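Local coordinates for pyridine synthase TbtD (Thermobispora bispora, PDB 5WA4), which binds the leader peptide of its substrate and probably catalyses the [4+2] aza-cycloaddition that forms the central pyridine of the thiopeptide antibiotic thiomuracin, at residues H49-P54 against G112-W117. Numbering follows the deposited sequence.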
loop_
_atom_site.group_PDB
_atom_site.type_symbol
_atom_site.label_atom_id
_atom_site.label_comp_id
_atom_site.label_asym_id
_atom_site.label_seq_id
_atom_site.Cartn_x
_atom_site.Cartn_y
_atom_site.Cartn_z
ATOM N N HIS E 49 15.855 22.006 24.386
ATOM C CA HIS E 49 14.881 22.051 23.304
ATOM C C HIS E 49 15.140 23.247 22.347
ATOM O O HIS E 49 15.769 24.239 22.730
ATOM C CB HIS E 49 13.456 22.139 23.856
ATOM C CG HIS E 49 12.411 21.703 22.878
ATOM N ND1 HIS E 49 11.769 22.583 22.034
ATOM C CD2 HIS E 49 11.915 20.475 22.591
ATOM C CE1 HIS E 49 10.914 21.917 21.275
ATOM N NE2 HIS E 49 10.981 20.636 21.595
ATOM N N TRP E 50 14.588 23.137 21.132
ATOM C CA TRP E 50 14.808 24.041 20.013
ATOM C C TRP E 50 13.815 25.182 19.849
ATOM O O TRP E 50 14.117 26.175 19.189
ATOM C CB TRP E 50 14.806 23.247 18.704
ATOM C CG TRP E 50 13.594 22.371 18.494
ATOM C CD1 TRP E 50 13.471 21.061 18.839
ATOM C CD2 TRP E 50 12.333 22.744 17.888
ATOM N NE1 TRP E 50 12.231 20.589 18.496
ATOM C CE2 TRP E 50 11.512 21.589 17.917
ATOM C CE3 TRP E 50 11.829 23.926 17.337
ATOM C CZ2 TRP E 50 10.204 21.592 17.409
ATOM C CZ3 TRP E 50 10.529 23.921 16.830
ATOM C CH2 TRP E 50 9.734 22.758 16.871
ATOM N N ARG E 51 12.628 25.041 20.417
ATOM C CA ARG E 51 11.535 25.905 20.015
ATOM C C ARG E 51 11.693 27.321 20.529
ATOM O O ARG E 51 11.932 27.539 21.719
ATOM C CB ARG E 51 10.210 25.317 20.484
ATOM C CG ARG E 51 9.038 25.723 19.633
ATOM C CD ARG E 51 7.755 25.316 20.298
ATOM N NE ARG E 51 7.074 26.396 21.000
ATOM C CZ ARG E 51 6.419 26.215 22.136
ATOM N NH1 ARG E 51 6.402 25.007 22.675
ATOM N NH2 ARG E 51 5.801 27.233 22.736
ATOM N N ARG E 52 11.555 28.274 19.615
ATOM C CA ARG E 52 11.746 29.692 19.908
ATOM C C ARG E 52 13.179 29.993 20.337
ATOM O O ARG E 52 13.423 30.954 21.065
ATOM C CB ARG E 52 10.769 30.149 20.989
ATOM C CG ARG E 52 9.332 29.849 20.659
ATOM C CD ARG E 52 8.461 31.012 21.064
ATOM N NE ARG E 52 8.579 31.277 22.494
ATOM C CZ ARG E 52 8.268 32.440 23.054
ATOM N NH1 ARG E 52 7.839 33.447 22.277
ATOM N NH2 ARG E 52 8.405 32.603 24.373
ATOM N N GLY E 53 14.118 29.156 19.895
ATOM C CA GLY E 53 15.526 29.377 20.148
ATOM C C GLY E 53 16.100 28.408 21.157
ATOM O O GLY E 53 15.470 28.159 22.189
ATOM N N PRO E 54 17.322 27.904 20.880
ATOM C CA PRO E 54 18.026 26.904 21.685
ATOM C C PRO E 54 17.899 27.283 23.137
ATOM O O PRO E 54 18.277 28.403 23.470
ATOM C CB PRO E 54 19.486 27.022 21.221
ATOM C CG PRO E 54 19.416 27.677 19.920
ATOM C CD PRO E 54 18.248 28.602 19.974
ATOM N N GLY E 112 2.722 25.541 19.705
ATOM C CA GLY E 112 3.194 26.778 20.284
ATOM C C GLY E 112 3.777 27.602 19.157
ATOM O O GLY E 112 3.979 27.084 18.056
ATOM N N PRO E 113 4.022 28.890 19.411
ATOM C CA PRO E 113 4.698 29.708 18.408
ATOM C C PRO E 113 6.050 29.133 18.055
ATOM O O PRO E 113 6.699 28.561 18.924
ATOM C CB PRO E 113 4.833 31.058 19.103
ATOM C CG PRO E 113 3.634 31.103 20.007
ATOM C CD PRO E 113 3.508 29.695 20.527
ATOM N N LEU E 114 6.432 29.227 16.790
ATOM C CA LEU E 114 7.779 28.901 16.369
ATOM C C LEU E 114 8.564 30.184 16.231
ATOM O O LEU E 114 9.768 30.199 16.472
ATOM C CB LEU E 114 7.776 28.147 15.051
ATOM C CG LEU E 114 6.999 26.837 15.004
ATOM C CD1 LEU E 114 7.179 26.161 13.643
ATOM C CD2 LEU E 114 7.462 25.910 16.132
ATOM N N MET E 115 7.840 31.235 15.818
ATOM C CA MET E 115 8.279 32.635 15.660
ATOM C C MET E 115 7.336 33.549 16.438
ATOM O O MET E 115 6.142 33.260 16.516
ATOM C CB MET E 115 8.237 33.066 14.193
ATOM C CG MET E 115 9.382 32.615 13.333
ATOM S SD MET E 115 10.920 33.425 13.784
ATOM C CE MET E 115 11.873 31.967 14.178
ATOM N N PRO E 116 7.832 34.665 17.001
ATOM C CA PRO E 116 9.173 35.202 17.255
ATOM C C PRO E 116 9.884 34.497 18.406
ATOM O O PRO E 116 9.207 34.161 19.378
ATOM C CB PRO E 116 8.889 36.655 17.652
ATOM C CG PRO E 116 7.559 36.962 17.075
ATOM C CD PRO E 116 6.804 35.695 17.222
ATOM N N TRP E 117 11.201 34.313 18.325
ATOM C CA TRP E 117 11.956 33.718 19.434
ATOM C C TRP E 117 11.766 34.481 20.747
ATOM O O TRP E 117 11.493 35.683 20.769
ATOM C CB TRP E 117 13.457 33.637 19.110
ATOM C CG TRP E 117 13.803 32.549 18.118
ATOM C CD1 TRP E 117 12.932 31.878 17.314
ATOM C CD2 TRP E 117 15.105 32.006 17.834
ATOM N NE1 TRP E 117 13.606 30.955 16.549
ATOM C CE2 TRP E 117 14.938 31.010 16.851
ATOM C CE3 TRP E 117 16.394 32.253 18.328
ATOM C CZ2 TRP E 117 16.006 30.273 16.337
ATOM C CZ3 TRP E 117 17.465 31.512 17.818
ATOM C CH2 TRP E 117 17.261 30.535 16.840
#
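Trp117 presents one face of its indole to Gly53, whose CA sits 3.5 Å from the centroid of the six-membered ring and 10° off its normal, a CH-pi contact. The same face carries the carbonyl carbon of Arg52, nearer the rim, while the Pro54 ring crosses the indole at about a right angle, its CD nearest CZ3 of Trp117. Gly53 closes the type II turn from Trp50, the hairpin connection between strands 44-49 and 55-62; with no side chain there, the indole face comes directly against the backbone. On the Arg51 side, CG lies anti to the backbone N (chi1 -153°) and a bend at chi3 turns the guanidinium so that NE donates to Pro113 O at 3.0 Å, coming in 23° out of the carbonyl plane. Gly112 CA lies over one face of this guanidinium. Arg52 runs its CG and CD past the same Pro113 carbonyl and adds a weak NH1 bond to Pro116 O at 3.3 Å. Leu114 meets the edge of the Trp50 ring, CD2 to CZ3 3.7 Å. Side chains of each loop are thus set mostly against the other's backbone, and Arg51, held through NE by Pro113 O and through NH1 by a salt bridge to Glu110, probably has its guanidinium rotation fixed.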